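Local coordinates for VlsE1 (Borreliella burgdorferi, PDB 1L8W), which is a variable surface lipoprotein of the Lyme disease spirochaete, whose antigenic switching probably lets the bacterium evade the host immune response, at residues Lys72-Lys77 and Lys120-Val125; Ala147-Asp152 and Asp284-Val289; Lys210-Val215 and Lys302-Ser307; Ser219-Leu224 and Leu313-Gly318; Glu242-Pro247 and Asp264-Asp269. One frame throughout, in Å; residues are numbered along the deposited sequence.

Contact 1 of 5, residues Lys72-Lys77 and Lys120-Val125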
# COMPACT_ATOMS: atom_id res chain seq x y z
N LYS A 72 -5.29 15.62 -11.51
CA LYS A 72 -6.53 15.30 -12.20
C LYS A 72 -7.74 15.69 -11.36
O LYS A 72 -8.75 16.15 -11.88
CB LYS A 72 -6.60 13.80 -12.52
CG LYS A 72 -5.52 13.30 -13.47
CD LYS A 72 -5.67 11.79 -13.71
CE LYS A 72 -4.61 11.25 -14.68
NZ LYS A 72 -4.74 9.77 -14.89
N LEU A 73 -7.64 15.50 -10.04
CA LEU A 73 -8.74 15.85 -9.15
C LEU A 73 -8.94 17.36 -9.09
O LEU A 73 -10.06 17.84 -9.06
CB LEU A 73 -8.47 15.31 -7.74
CG LEU A 73 -8.56 13.79 -7.59
CD1 LEU A 73 -8.31 13.43 -6.15
CD2 LEU A 73 -9.93 13.31 -8.04
N GLU A 74 -7.84 18.10 -9.08
CA GLU A 74 -7.91 19.56 -9.04
C GLU A 74 -8.52 20.13 -10.31
O GLU A 74 -9.37 21.03 -10.25
CB GLU A 74 -6.51 20.14 -8.83
CG GLU A 74 -6.07 20.12 -7.38
CD GLU A 74 -4.57 20.22 -7.22
OE1 GLU A 74 -3.92 20.79 -8.13
OE2 GLU A 74 -4.04 19.75 -6.19
N LYS A 75 -8.10 19.60 -11.45
CA LYS A 75 -8.63 20.06 -12.72
C LYS A 75 -10.12 19.76 -12.84
O LYS A 75 -10.92 20.61 -13.26
CB LYS A 75 -7.88 19.41 -13.88
CG LYS A 75 -8.37 19.91 -15.21
CD LYS A 75 -7.28 19.92 -16.25
CE LYS A 75 -7.65 20.90 -17.37
NZ LYS A 75 -9.05 20.69 -17.84
N THR A 76 -10.50 18.54 -12.47
CA THR A 76 -11.90 18.15 -12.51
C THR A 76 -12.71 19.10 -11.62
O THR A 76 -13.82 19.48 -11.98
CB THR A 76 -12.08 16.68 -12.02
OG1 THR A 76 -11.70 15.78 -13.06
CG2 THR A 76 -13.52 16.42 -11.61
N LYS A 77 -12.16 19.48 -10.47
CA LYS A 77 -12.87 20.38 -9.57
C LYS A 77 -13.05 21.77 -10.20
O LYS A 77 -14.08 22.42 -9.99
CB LYS A 77 -12.13 20.52 -8.25
CG LYS A 77 -12.84 21.45 -7.26
CD LYS A 77 -12.13 21.49 -5.92
CE LYS A 77 -12.89 22.34 -4.91
NZ LYS A 77 -12.92 23.78 -5.28
N LYS A 120 -12.00 16.75 -0.41
CA LYS A 120 -11.60 15.73 0.55
C LYS A 120 -10.59 14.75 -0.04
O LYS A 120 -9.65 14.33 0.63
CB LYS A 120 -12.83 14.97 1.04
CG LYS A 120 -13.85 15.86 1.76
CD LYS A 120 -15.03 15.07 2.30
CE LYS A 120 -15.98 15.99 3.06
NZ LYS A 120 -17.21 15.29 3.49
N LEU A 121 -10.81 14.39 -1.30
CA LEU A 121 -9.94 13.46 -1.99
C LEU A 121 -8.55 14.08 -2.19
O LEU A 121 -7.53 13.45 -1.89
CB LEU A 121 -10.56 13.06 -3.33
CG LEU A 121 -11.86 12.24 -3.31
CD1 LEU A 121 -12.46 12.16 -4.71
CD2 LEU A 121 -11.59 10.85 -2.77
N VAL A 122 -8.51 15.31 -2.69
CA VAL A 122 -7.23 15.97 -2.93
C VAL A 122 -6.43 16.07 -1.64
O VAL A 122 -5.24 15.75 -1.62
CB VAL A 122 -7.44 17.38 -3.52
CG1 VAL A 122 -6.10 18.09 -3.67
CG2 VAL A 122 -8.14 17.27 -4.88
N LYS A 123 -7.08 16.51 -0.57
CA LYS A 123 -6.41 16.62 0.73
C LYS A 123 -5.93 15.25 1.20
O LYS A 123 -4.86 15.13 1.79
CB LYS A 123 -7.36 17.21 1.77
CG LYS A 123 -7.39 18.75 1.82
CD LYS A 123 -7.89 19.39 0.52
CE LYS A 123 -7.76 20.92 0.57
NZ LYS A 123 -8.32 21.59 -0.64
N ALA A 124 -6.73 14.22 0.93
CA ALA A 124 -6.39 12.86 1.33
C ALA A 124 -5.20 12.32 0.54
O ALA A 124 -4.29 11.72 1.12
CB ALA A 124 -7.61 11.94 1.17
N VAL A 125 -5.20 12.51 -0.78
CA VAL A 125 -4.09 12.00 -1.58
C VAL A 125 -2.82 12.77 -1.26
O VAL A 125 -1.73 12.20 -1.29
CB VAL A 125 -4.36 12.07 -3.12
CG1 VAL A 125 -5.74 11.48 -3.45
CG2 VAL A 125 -4.21 13.49 -3.63
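Leu73 and Val122 form the apolar centre where helix 59-80 packs against helix 106-131. CB of Leu73 presses on CG2 of Val122 at 3.5 Å, tighter than a usual carbon-carbon contact. The Leu73 side chain reaches on to the other helix: its CD1 meets CB of Leu121 at 3.6 Å, the two leucines crossing at about a right angle, and lies 4.2 Å from CG1 of Val125. Val122 holds CG1 anti to its own backbone N (chi1 176°), which turns CG2 to Leu73 and CG1 to Glu74. The local axes come within 9.7 Å and run antiparallel at 162°. Both leucines also touch helix 294-333, Leu73 on Ile320 and Leu121 on Val324, as inside a helical bundle.

The polar element is Glu74, at the border of this patch. Its extended chain brings OE2 to 3.7 Å from CG1 of Val122, a van der Waals contact across which the two side chains stand roughly perpendicular; the charge itself is paired with Lys126. With no hydrogen bond between the two segments, their adhesion rests on buried hydrocarbon, and the carboxylate lies against a valine methyl while its salt bridge spans the helices.

Contact 2 of 5, residues Ala147-Asp152 and Asp284-Val289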
# COMPACT_ATOMS: atom_id res chain seq x y z
N ALA A 147 23.03 -3.17 5.42
CA ALA A 147 22.05 -2.54 4.54
C ALA A 147 20.62 -2.60 5.08
O ALA A 147 19.79 -1.76 4.73
CB ALA A 147 22.10 -3.18 3.15
N ALA A 148 20.33 -3.58 5.92
CA ALA A 148 18.99 -3.73 6.50
C ALA A 148 18.68 -2.53 7.39
O ALA A 148 19.58 -1.94 7.98
CB ALA A 148 18.89 -5.03 7.30
N LYS A 149 17.40 -2.19 7.49
CA LYS A 149 16.97 -1.06 8.31
C LYS A 149 15.50 -1.14 8.70
O LYS A 149 14.73 -1.94 8.15
CB LYS A 149 17.19 0.25 7.54
CG LYS A 149 18.64 0.61 7.24
CD LYS A 149 18.72 1.88 6.42
CE LYS A 149 20.16 2.30 6.15
NZ LYS A 149 20.24 3.53 5.32
N VAL A 150 15.12 -0.31 9.65
CA VAL A 150 13.74 -0.22 10.09
C VAL A 150 13.12 0.74 9.09
O VAL A 150 13.75 1.73 8.72
CB VAL A 150 13.61 0.41 11.50
CG1 VAL A 150 12.13 0.56 11.85
CG2 VAL A 150 14.32 -0.44 12.54
N ALA A 151 11.90 0.46 8.65
CA ALA A 151 11.24 1.35 7.70
C ALA A 151 10.95 2.65 8.42
O ALA A 151 10.76 2.67 9.64
CB ALA A 151 9.94 0.73 7.21
N ASP A 152 10.92 3.75 7.67
CA ASP A 152 10.64 5.06 8.25
C ASP A 152 9.19 5.05 8.71
O ASP A 152 8.28 4.90 7.90
CB ASP A 152 10.86 6.15 7.19
CG ASP A 152 10.71 7.56 7.76
OD1 ASP A 152 9.56 8.01 7.96
OD2 ASP A 152 11.74 8.19 8.01
N ASP A 284 12.90 3.91 3.25
CA ASP A 284 13.74 3.01 4.04
C ASP A 284 13.17 1.60 4.20
O ASP A 284 13.73 0.78 4.94
CB ASP A 284 14.04 3.58 5.43
CG ASP A 284 14.90 4.84 5.37
OD1 ASP A 284 15.77 4.94 4.47
OD2 ASP A 284 14.71 5.72 6.25
N GLY A 285 12.06 1.32 3.52
CA GLY A 285 11.47 -0.00 3.63
C GLY A 285 12.16 -0.95 2.67
O GLY A 285 12.05 -0.78 1.46
N LYS A 286 12.86 -1.95 3.19
CA LYS A 286 13.58 -2.91 2.35
C LYS A 286 13.36 -4.35 2.82
O LYS A 286 12.92 -4.58 3.94
CB LYS A 286 15.07 -2.60 2.38
CG LYS A 286 15.40 -1.15 2.07
CD LYS A 286 16.87 -0.86 2.31
CE LYS A 286 17.22 0.57 1.95
NZ LYS A 286 18.66 0.84 2.19
N PHE A 287 13.67 -5.30 1.95
CA PHE A 287 13.50 -6.72 2.27
C PHE A 287 14.84 -7.41 2.42
O PHE A 287 15.69 -7.36 1.52
CB PHE A 287 12.64 -7.36 1.19
CG PHE A 287 11.31 -6.70 1.02
CD1 PHE A 287 10.24 -7.03 1.85
CD2 PHE A 287 11.14 -5.67 0.10
CE1 PHE A 287 9.03 -6.35 1.77
CE2 PHE A 287 9.93 -4.98 0.00
CZ PHE A 287 8.88 -5.32 0.85
N ALA A 288 15.03 -8.07 3.56
CA ALA A 288 16.29 -8.74 3.86
C ALA A 288 16.32 -10.26 3.69
O ALA A 288 15.36 -10.97 4.00
CB ALA A 288 16.73 -8.36 5.26
N VAL A 289 17.46 -10.75 3.21
CA VAL A 289 17.68 -12.18 3.00
C VAL A 289 19.07 -12.55 3.54
O VAL A 289 19.91 -11.67 3.78
CB VAL A 289 17.61 -12.53 1.49
CG1 VAL A 289 16.23 -12.20 0.93
CG2 VAL A 289 18.69 -11.77 0.73
O HOH W 1 12.80 -1.64 5.87
O HOH W 2 15.78 -4.15 5.84
O HOH W 3 17.93 3.79 3.42
O HOH W 4 14.07 4.42 8.83
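The oxygen of water 1, lodged between Lys149 and Asp284, is gripped by three backbone groups: it donates to O of Lys149 at 3.0 Å and to O of Asp284 at 2.8 Å, and accepts from N of Lys286 at 2.7 Å. Both its protons are spent on carbonyl oxygens, one from each segment. Water 4 donates to O of Val150 at 2.7 Å and to OD2 of Asp284, whereas water 2 takes the N-H of Lys149 and gives only a weak bond to O of Lys286. No direct hydrogen bond joins the two segments, so the polar link between them is made through water. The true sheet lies alongside: strand 287-288 pairs in parallel with strand 141-142 through the backbone of Phe287, and residues 147-152 belong to the loop that leads from that small sheet into helix 153-170. Asp152 is the N-cap of this helix, its OD1 accepting from N of Ser155. Among the side chains, water 3 donates to OD1 of Asp284 at 2.7 Å and accepts from NZ of Lys149 at 3.0 Å, with a weak bond from NZ of Lys286. NZ of Lys149 and NZ of Lys286 are 4.4 Å apart, and the shared water and nearby carboxylate probably ease their repulsion. CB of Asp284 lies against O of Val150 and N of Asp152; with CG beside the backbone N (chi1 -66°), OD1 meets water 3 and OD2 water 4. The nearest CA pair is Ala151 and Gly285, and CB of Ala151 lies 4.0 Å from CA of Gly285.

Contact 3 of 5, residues Lys210-Val215 and Lys302-Ser307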
# COMPACT_ATOMS: atom_id res chain seq x y z
N LYS A 210 6.66 -17.20 -0.20
CA LYS A 210 5.55 -17.04 0.73
C LYS A 210 4.96 -15.64 0.60
O LYS A 210 3.74 -15.47 0.57
CB LYS A 210 6.03 -17.26 2.17
CG LYS A 210 6.56 -18.68 2.45
CD LYS A 210 5.54 -19.74 2.05
CE LYS A 210 6.00 -21.15 2.42
NZ LYS A 210 5.93 -21.40 3.89
N ALA A 211 5.84 -14.65 0.49
CA ALA A 211 5.43 -13.25 0.34
C ALA A 211 4.68 -13.06 -0.96
O ALA A 211 3.67 -12.35 -1.00
CB ALA A 211 6.65 -12.33 0.40
N ALA A 212 5.18 -13.66 -2.04
CA ALA A 212 4.49 -13.54 -3.31
C ALA A 212 3.15 -14.29 -3.28
O ALA A 212 2.16 -13.83 -3.82
CB ALA A 212 5.37 -14.06 -4.43
N GLY A 213 3.13 -15.45 -2.62
CA GLY A 213 1.90 -16.24 -2.53
C GLY A 213 0.81 -15.49 -1.79
O GLY A 213 -0.34 -15.48 -2.22
N ALA A 214 1.18 -14.86 -0.68
CA ALA A 214 0.26 -14.09 0.13
C ALA A 214 -0.36 -12.98 -0.72
O ALA A 214 -1.57 -12.74 -0.67
CB ALA A 214 1.00 -13.48 1.33
N VAL A 215 0.47 -12.31 -1.51
CA VAL A 215 0.02 -11.24 -2.38
C VAL A 215 -0.85 -11.78 -3.52
O VAL A 215 -1.82 -11.14 -3.93
CB VAL A 215 1.23 -10.47 -3.00
CG1 VAL A 215 0.77 -9.52 -4.11
CG2 VAL A 215 1.96 -9.71 -1.91
N LYS A 302 10.81 -9.14 -4.95
CA LYS A 302 10.65 -7.96 -5.79
C LYS A 302 9.30 -8.03 -6.51
O LYS A 302 8.57 -7.05 -6.59
CB LYS A 302 11.81 -7.92 -6.80
CG LYS A 302 11.88 -6.70 -7.67
CD LYS A 302 13.08 -6.78 -8.62
CE LYS A 302 13.10 -5.62 -9.62
NZ LYS A 302 11.91 -5.63 -10.53
N GLY A 303 8.98 -9.21 -7.02
CA GLY A 303 7.72 -9.38 -7.73
C GLY A 303 6.53 -9.17 -6.82
O GLY A 303 5.51 -8.62 -7.25
N ALA A 304 6.67 -9.59 -5.57
CA ALA A 304 5.60 -9.47 -4.59
C ALA A 304 5.34 -8.03 -4.18
O ALA A 304 4.20 -7.57 -4.17
CB ALA A 304 5.93 -10.31 -3.35
N ALA A 305 6.40 -7.33 -3.81
CA ALA A 305 6.30 -5.94 -3.38
C ALA A 305 5.69 -5.13 -4.51
O ALA A 305 4.79 -4.32 -4.29
CB ALA A 305 7.70 -5.40 -3.04
N GLU A 306 6.17 -5.37 -5.72
CA GLU A 306 5.66 -4.65 -6.88
C GLU A 306 4.20 -5.00 -7.14
O GLU A 306 3.37 -4.11 -7.36
CB GLU A 306 6.54 -4.94 -8.10
CG GLU A 306 7.91 -4.27 -7.98
CD GLU A 306 8.88 -4.69 -9.06
OE1 GLU A 306 8.44 -5.22 -10.11
OE2 GLU A 306 10.10 -4.47 -8.86
N SER A 307 3.87 -6.28 -7.11
CA SER A 307 2.47 -6.65 -7.32
C SER A 307 1.60 -6.09 -6.19
O SER A 307 0.51 -5.61 -6.43
CB SER A 307 2.31 -8.16 -7.40
OG SER A 307 2.82 -8.63 -8.62
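Ala304 sets its methyl directly over the backbone of helix 205-216, with CB 3.5 Å from CA of Ala212. The same methyl is 3.9 Å from CB of Ala212 and 3.8 Å from O of Ala211, so it sits in a hollow whose third wall is Val215, one turn on. There the contact passes to the larger side chain. Val215 has CG1 anti to its backbone N (chi1 170°), and this rotation directs both methyls at the other helix: CG1 and CG2 lie beside O of Ala304, CG2 at 3.8 Å, while CG1 also touches CB of Ser307 at 3.9 Å. The contact of Ser307 is thus made by its carbon.

Nothing polar bonds from one segment to the other. On helix 294-333, Lys302 reaches one turn forward to Glu306, NZ to OE2 at 2.7 Å on the syn lone pair, and its NZ has a second carboxylate in Asp56. At the C-terminal end of helix 205-216, O of Val215 accepts from NZ of Lys311, a polar tie close beside the apolar one. Ala211 and Val215 also pack on helix 269-281, against Ile276 and Ala273, so the same two residues also join a third helix. With the local axes 8.3 Å apart and running nearly parallel at 27°, the pair is a close helix crossing of the kind that small residues allow, here an alanine against an alanine in the helical core of the protein.

Contact 4 of 5, residues Ser219-Leu224 and Leu313-Gly318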
# COMPACT_ATOMS: atom_id res chain seq x y z
N SER A 219 -7.01 -9.78 -3.47
CA SER A 219 -7.23 -8.77 -4.49
C SER A 219 -6.71 -7.43 -3.97
O SER A 219 -6.27 -7.32 -2.83
CB SER A 219 -8.73 -8.69 -4.85
OG SER A 219 -9.51 -8.12 -3.81
N GLY A 220 -6.76 -6.41 -4.82
CA GLY A 220 -6.29 -5.09 -4.41
C GLY A 220 -7.20 -4.51 -3.35
O GLY A 220 -6.72 -3.89 -2.39
N GLU A 221 -8.51 -4.69 -3.52
CA GLU A 221 -9.49 -4.19 -2.56
C GLU A 221 -9.18 -4.71 -1.15
O GLU A 221 -9.13 -3.94 -0.19
CB GLU A 221 -10.90 -4.62 -2.94
CG GLU A 221 -11.40 -4.07 -4.27
CD GLU A 221 -10.56 -4.52 -5.44
OE1 GLU A 221 -10.26 -5.73 -5.53
OE2 GLU A 221 -10.19 -3.67 -6.28
N GLN A 222 -8.96 -6.02 -1.05
CA GLN A 222 -8.66 -6.64 0.24
C GLN A 222 -7.41 -6.07 0.89
O GLN A 222 -7.39 -5.84 2.10
CB GLN A 222 -8.52 -8.16 0.07
CG GLN A 222 -9.82 -8.88 -0.20
CD GLN A 222 -9.63 -10.37 -0.40
OE1 GLN A 222 -9.21 -10.82 -1.46
NE2 GLN A 222 -9.91 -11.15 0.64
N ILE A 223 -6.36 -5.86 0.10
CA ILE A 223 -5.13 -5.29 0.63
C ILE A 223 -5.39 -3.84 1.06
O ILE A 223 -4.86 -3.38 2.07
CB ILE A 223 -4.00 -5.32 -0.42
CG1 ILE A 223 -3.74 -6.76 -0.86
CG2 ILE A 223 -2.73 -4.75 0.16
CD1 ILE A 223 -2.87 -6.90 -2.11
N LEU A 224 -6.22 -3.14 0.30
CA LEU A 224 -6.58 -1.76 0.59
C LEU A 224 -7.30 -1.70 1.93
O LEU A 224 -6.96 -0.89 2.79
CB LEU A 224 -7.51 -1.21 -0.50
CG LEU A 224 -7.23 0.17 -1.10
CD1 LEU A 224 -8.50 0.69 -1.76
CD2 LEU A 224 -6.78 1.15 -0.03
N LEU A 313 -2.63 0.48 -5.43
CA LEU A 313 -2.82 1.73 -6.16
C LEU A 313 -3.89 1.61 -7.24
O LEU A 313 -4.60 2.57 -7.53
CB LEU A 313 -1.51 2.17 -6.82
CG LEU A 313 -0.34 2.50 -5.89
CD1 LEU A 313 0.82 3.04 -6.71
CD2 LEU A 313 -0.79 3.52 -4.87
N GLY A 314 -3.99 0.44 -7.86
CA GLY A 314 -5.00 0.24 -8.87
C GLY A 314 -6.38 0.28 -8.22
O GLY A 314 -7.32 0.82 -8.78
N ALA A 315 -6.50 -0.28 -7.01
CA ALA A 315 -7.78 -0.27 -6.32
C ALA A 315 -8.15 1.17 -5.90
O ALA A 315 -9.32 1.55 -5.93
CB ALA A 315 -7.73 -1.20 -5.10
N ILE A 316 -7.15 1.95 -5.52
CA ILE A 316 -7.38 3.33 -5.12
C ILE A 316 -7.90 4.06 -6.36
O ILE A 316 -8.85 4.85 -6.27
CB ILE A 316 -6.08 4.00 -4.61
CG1 ILE A 316 -5.70 3.42 -3.24
CG2 ILE A 316 -6.26 5.51 -4.51
CD1 ILE A 316 -4.40 3.98 -2.67
N THR A 317 -7.30 3.77 -7.50
CA THR A 317 -7.71 4.37 -8.76
C THR A 317 -9.16 4.01 -9.07
O THR A 317 -9.96 4.86 -9.48
CB THR A 317 -6.79 3.89 -9.90
OG1 THR A 317 -5.47 4.39 -9.69
CG2 THR A 317 -7.30 4.38 -11.26
N GLY A 318 -9.52 2.74 -8.87
CA GLY A 318 -10.88 2.31 -9.14
C GLY A 318 -11.87 2.96 -8.18
O GLY A 318 -12.94 3.42 -8.59
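The carboxylate of Glu221 meets Ala315 through OE2, with CB of Ala315 3.7 Å away and well out of the carboxylate plane. It stands at the capped start of helix 220-230, which crosses helix 294-333 almost perpendicularly, the local axes at 94° and 8.5 Å apart. Its other oxygen, OE1, takes the hydroxyl of Ser219 on the anti side, OG at 3.0 Å and 22° out of the plane, so one oxygen is held by a hydroxyl while a methyl covers the group near the other; OE2 also has a long, weak ion pair with Lys175. Ser219 is the N-cap, and the amide oxygen of Gln222 folds back onto its N-H: OE1 of Gln222 accepts from N of Ser219 in a nearly straight bond of 3.2 Å.

Ala315 fills the crossing point. CB of Ala315 is 3.8 Å from C of Gly220, an approach that the missing side chain of the glycine permits, and 3.9 Å from CD1 of Leu224. Leu224 itself has an unusual chi1 of -134°, far from a staggered position, which suggests some strain in its fit. It also packs on Ile163 and Val167 of helix 153-170. Within the contact it crosses Ile316 at about a right angle, CD2 of Leu224 lying 4.1 Å from CG1 of Ile316.

Contact 5 of 5, residues Glu242-Pro247 and Asp264-Asp269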
# COMPACT_ATOMS: atom_id res chain seq x y z
N GLU A 242 7.48 -11.63 14.88
CA GLU A 242 6.87 -12.47 15.90
C GLU A 242 5.85 -11.77 16.78
O GLU A 242 4.98 -12.42 17.37
CB GLU A 242 7.96 -13.07 16.81
CG GLU A 242 8.99 -13.92 16.08
CD GLU A 242 10.15 -13.09 15.54
OE1 GLU A 242 9.94 -11.91 15.22
OE2 GLU A 242 11.27 -13.64 15.42
N GLU A 243 5.93 -10.44 16.86
CA GLU A 243 5.05 -9.68 17.73
C GLU A 243 4.05 -8.74 17.08
O GLU A 243 3.05 -8.38 17.70
CB GLU A 243 5.89 -8.88 18.72
CG GLU A 243 6.82 -9.73 19.59
CD GLU A 243 7.83 -8.89 20.35
OE1 GLU A 243 7.45 -7.81 20.85
OE2 GLU A 243 9.01 -9.30 20.45
N ALA A 244 4.32 -8.32 15.85
CA ALA A 244 3.43 -7.40 15.14
C ALA A 244 1.98 -7.91 15.10
O ALA A 244 1.74 -9.09 14.86
CB ALA A 244 3.93 -7.17 13.71
N LYS A 245 1.03 -7.00 15.33
CA LYS A 245 -0.39 -7.36 15.31
C LYS A 245 -1.19 -6.67 14.20
O LYS A 245 -2.39 -6.93 14.03
CB LYS A 245 -1.03 -7.06 16.68
CG LYS A 245 -0.59 -8.01 17.81
CD LYS A 245 -1.25 -7.66 19.13
CE LYS A 245 -0.88 -8.65 20.23
NZ LYS A 245 -1.38 -10.02 19.96
N ASN A 246 -0.53 -5.78 13.46
CA ASN A 246 -1.19 -5.09 12.35
C ASN A 246 -0.15 -4.85 11.25
O ASN A 246 1.04 -4.78 11.52
CB ASN A 246 -1.81 -3.77 12.84
CG ASN A 246 -0.78 -2.78 13.36
OD1 ASN A 246 -0.01 -2.20 12.58
ND2 ASN A 246 -0.75 -2.58 14.67
N PRO A 247 -0.60 -4.72 9.99
CA PRO A 247 0.38 -4.50 8.91
C PRO A 247 1.29 -3.25 9.03
O PRO A 247 2.42 -3.26 8.52
CB PRO A 247 -0.49 -4.51 7.64
CG PRO A 247 -1.85 -4.15 8.12
CD PRO A 247 -1.97 -4.83 9.46
N ASP A 264 -1.64 -14.04 15.57
CA ASP A 264 -2.78 -14.48 14.78
C ASP A 264 -3.35 -13.35 13.94
O ASP A 264 -3.92 -13.59 12.88
CB ASP A 264 -3.88 -15.06 15.69
CG ASP A 264 -3.50 -16.40 16.28
OD1 ASP A 264 -3.24 -17.35 15.52
OD2 ASP A 264 -3.48 -16.52 17.53
N GLU A 265 -3.20 -12.12 14.41
CA GLU A 265 -3.70 -10.96 13.69
C GLU A 265 -3.01 -10.83 12.33
O GLU A 265 -3.59 -10.34 11.38
CB GLU A 265 -3.50 -9.68 14.50
CG GLU A 265 -4.40 -9.58 15.73
CD GLU A 265 -3.78 -10.19 16.96
OE1 GLU A 265 -3.00 -11.15 16.82
OE2 GLU A 265 -4.09 -9.71 18.08
N MSE A 266 -1.75 -11.26 12.27
CA MSE A 266 -1.00 -11.25 11.02
C MSE A 266 -1.20 -12.66 10.44
O MSE A 266 -2.30 -13.19 10.50
CB MSE A 266 0.49 -10.95 11.28
CG MSE A 266 0.82 -9.47 11.57
SE MSE A 266 0.45 -8.19 10.11
CE MSE A 266 -1.39 -7.82 10.54
N LYS A 267 -0.15 -13.26 9.90
CA LYS A 267 -0.26 -14.61 9.33
C LYS A 267 -1.25 -14.72 8.17
O LYS A 267 -1.00 -15.45 7.21
CB LYS A 267 -0.65 -15.62 10.42
CG LYS A 267 0.46 -15.95 11.40
CD LYS A 267 0.06 -17.09 12.33
CE LYS A 267 1.26 -17.56 13.16
NZ LYS A 267 0.92 -18.66 14.11
N LYS A 268 -2.36 -14.00 8.25
CA LYS A 268 -3.36 -14.01 7.19
C LYS A 268 -2.81 -13.30 5.95
O LYS A 268 -2.04 -12.35 6.05
CB LYS A 268 -4.64 -13.33 7.67
CG LYS A 268 -5.46 -14.19 8.61
CD LYS A 268 -6.64 -13.43 9.16
CE LYS A 268 -6.25 -12.60 10.36
NZ LYS A 268 -5.15 -11.65 10.06
N ASP A 269 -3.23 -13.78 4.78
CA ASP A 269 -2.78 -13.26 3.50
C ASP A 269 -3.03 -11.79 3.19
O ASP A 269 -2.19 -11.15 2.56
CB ASP A 269 -3.37 -14.10 2.37
CG ASP A 269 -2.86 -15.53 2.38
OD1 ASP A 269 -1.62 -15.72 2.47
OD2 ASP A 269 -3.69 -16.46 2.30
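Lys245 and Glu265 join the two loops by a salt bridge whose hydrogen bond is weak, NZ of Lys245 to OE2 of Glu265 at 3.3 Å. The ammonium has a stronger partner in the side-chain oxygen of Gln263. The Lys245 chain crosses that of Glu265 at a slant, its CD 3.7 Å from OE2 of Glu265, and O of Lys245 faces CB of Glu265. Asn246 is the N-cap of helix 247-252 and has both ends of its amide engaged: OD1 accepts from N of Ala249, and ND2 donates to O of Glu235. Glu242 is satisfied twice, its O by NE2 of Gln263 and its OE2 by N of Ala259.

Met266, modelled as selenomethionine, has the most surface buried in the contact. Bends at chi2 and chi3 carry its end back over the Asn246-Pro247 peptide, where SE is 3.6 Å from N of Pro247. CE lies 3.2 Å from CD of the proline, a tight pair, and CG lies 3.4 Å from O of Ala244. Ala250 and Gln271, on the two helices that follow these loops, also touch Met266. The chemistry is therefore divided: a weakly bonded ion pair toward solvent, and a selenoether packed against a peptide and a proline ring within.

Near the N terminus, contact 1 closes first, pairing helix 59-80 with helix 106-131 before any other contact opens. Contacts 2, 3 and 4 then open in turn, at residues 147, 210 and 219, and close in the same order along residues 284-318, so each crosses the other two. Contact 5 opens and closes within all three of their loops, joining the turns before helices 247-252 and 269-281. Contacts 3 and 4 both use helix 294-333, which receives helix 205-216 and then helix 220-230. Contact 2 touches contact 3 where Phe287 packs on Ala305, and contact 5 touches contact 3 where Asp269 meets Ala214. Contact 1 lies across the chain's centre from contacts 2, 3 and 5.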